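Local atomic coordinates of pirin-like protein (Geobacillus kaustophilus, PDB entry 2P17), a protein that is of unknown function but belongs to the pirin family of the cupin superfamily and binds one iron ion per subunit. Residues S24-V27 and L28-N32. Residues are numbered along the deposited sequence; the frame is centred on the assembly and turned at random.
Sequences SGSV and LEPGN
The carboxylate of Glu-29 is gripped on both oxygens. Asn-32 ND2 donates to Glu-29 OE2 at 2.9 Å, with an N-H...O angle of 146°. The amide comes in on the syn side of this oxygen, somewhat out of the carboxylate plane. Glu-29 OE1 is hydrogen-bonded to the hydroxyl of Tyr-36, so each carboxylate oxygen has a partner, and Asn-32 ND2 also bonds Glu-35 OE1. Asn-32 sits at the N-cap position of helix 33-36, and the Glu-29 side chain thus ties the loop to that short helix. Just before the loop, Val-27 and Leu-28 form a classic beta bulge: both face Leu-42 of strand 39-47 and both bond its backbone. The chain turns a corner at Val-27, in the N-terminal cupin domain of this bicupin fold. With CG1 anti to the backbone N (chi1 -171°), this methyl of Val-27 lies beside the carbonyl carbon, on the way to Leu-28, and reaches Leu-28 CD1 at 4.2 Å. The two side chains cross at a slant. Leu-28 CD1 also folds back to within 3.6 Å of Val-27 C. Both residues are buried and touch strands 39-47, 189-196 and 212-216, where Leu-28 meets Phe-39, Phe-191 and Phe-215. Cutting Leu-28 back to an alanine is likely to open a gap among these three phenylalanines and take away the CD1 contact of Val-27 CG1. On the more exposed side, Ser-26 OG approaches Pro-30 CD at 4.5 Å, a loose contact. The Pro-30 side chain is about 13 Å from the bound iron(III) ion.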
loop_
_atom_site.group_PDB
_atom_site.type_symbol
_atom_site.label_atom_id
_atom_site.label_comp_id
_atom_site.label_asym_id
_atom_site.label_seq_id
_atom_site.Cartn_x
_atom_site.Cartn_y
_atom_site.Cartn_z
ATOM N N SER A 24 -5.812 -8.518 13.909
ATOM C CA SER A 24 -5.357 -7.317 13.207
ATOM C C SER A 24 -4.030 -6.785 13.708
ATOM O O SER A 24 -3.619 -7.079 14.831
ATOM C CB SER A 24 -6.411 -6.202 13.256
ATOM O OG SER A 24 -6.641 -5.793 14.591
ATOM N N GLY A 25 -3.379 -5.986 12.864
ATOM C CA GLY A 25 -2.107 -5.354 13.256
ATOM C C GLY A 25 -1.996 -3.970 12.673
ATOM O O GLY A 25 -2.402 -3.751 11.536
ATOM N N SER A 26 -1.471 -3.036 13.461
ATOM C CA SER A 26 -1.246 -1.668 12.991
ATOM C C SER A 26 0.135 -1.558 12.364
ATOM O O SER A 26 1.146 -1.861 13.008
ATOM C CB SER A 26 -1.414 -0.640 14.118
ATOM O OG SER A 26 -2.770 -0.220 14.201
ATOM N N VAL A 27 0.163 -1.179 11.090
ATOM C CA VAL A 27 1.421 -0.992 10.369
ATOM C C VAL A 27 1.807 0.488 10.436
ATOM O O VAL A 27 2.926 0.848 10.818
ATOM C CB VAL A 27 1.334 -1.517 8.914
ATOM C CG1 VAL A 27 2.709 -1.506 8.254
ATOM C CG2 VAL A 27 0.727 -2.939 8.866
ATOM N N LEU A 28 0.858 1.337 10.058
ATOM C CA LEU A 28 0.929 2.762 10.310
ATOM C C LEU A 28 -0.224 3.059 11.245
ATOM O O LEU A 28 -1.398 2.886 10.868
ATOM C CB LEU A 28 0.766 3.567 9.007
ATOM C CG LEU A 28 2.014 3.884 8.178
ATOM C CD1 LEU A 28 2.684 2.627 7.645
ATOM C CD2 LEU A 28 1.656 4.838 7.029
ATOM N N GLU A 29 0.107 3.483 12.461
ATOM C CA GLU A 29 -0.901 3.799 13.463
ATOM C C GLU A 29 -1.641 5.074 13.075
ATOM O O GLU A 29 -1.051 5.949 12.429
ATOM C CB GLU A 29 -0.246 3.955 14.841
ATOM C CG GLU A 29 0.436 5.310 15.095
ATOM C CD GLU A 29 1.814 5.449 14.456
ATOM O OE1 GLU A 29 2.276 4.508 13.774
ATOM O OE2 GLU A 29 2.444 6.518 14.653
ATOM N N PRO A 30 -2.931 5.182 13.448
ATOM C CA PRO A 30 -3.673 6.416 13.190
ATOM C C PRO A 30 -3.208 7.559 14.094
ATOM O O PRO A 30 -2.509 7.316 15.080
ATOM C CB PRO A 30 -5.120 6.034 13.518
ATOM C CG PRO A 30 -5.000 4.931 14.515
ATOM C CD PRO A 30 -3.765 4.162 14.119
ATOM N N GLY A 31 -3.582 8.787 13.736
ATOM C CA GLY A 31 -3.283 9.967 14.552
ATOM C C GLY A 31 -1.872 10.508 14.428
ATOM O O GLY A 31 -1.423 11.284 15.279
ATOM N N ASN A 32 -1.166 10.088 13.383
ATOM C CA ASN A 32 0.192 10.543 13.110
ATOM C C ASN A 32 0.314 11.026 11.663
ATOM O O ASN A 32 1.293 10.727 10.972
ATOM C CB ASN A 32 1.195 9.425 13.414
ATOM C CG ASN A 32 2.627 9.923 13.485
ATOM O OD1 ASN A 32 2.877 11.134 13.452
ATOM N ND2 ASN A 32 3.576 8.994 13.571
#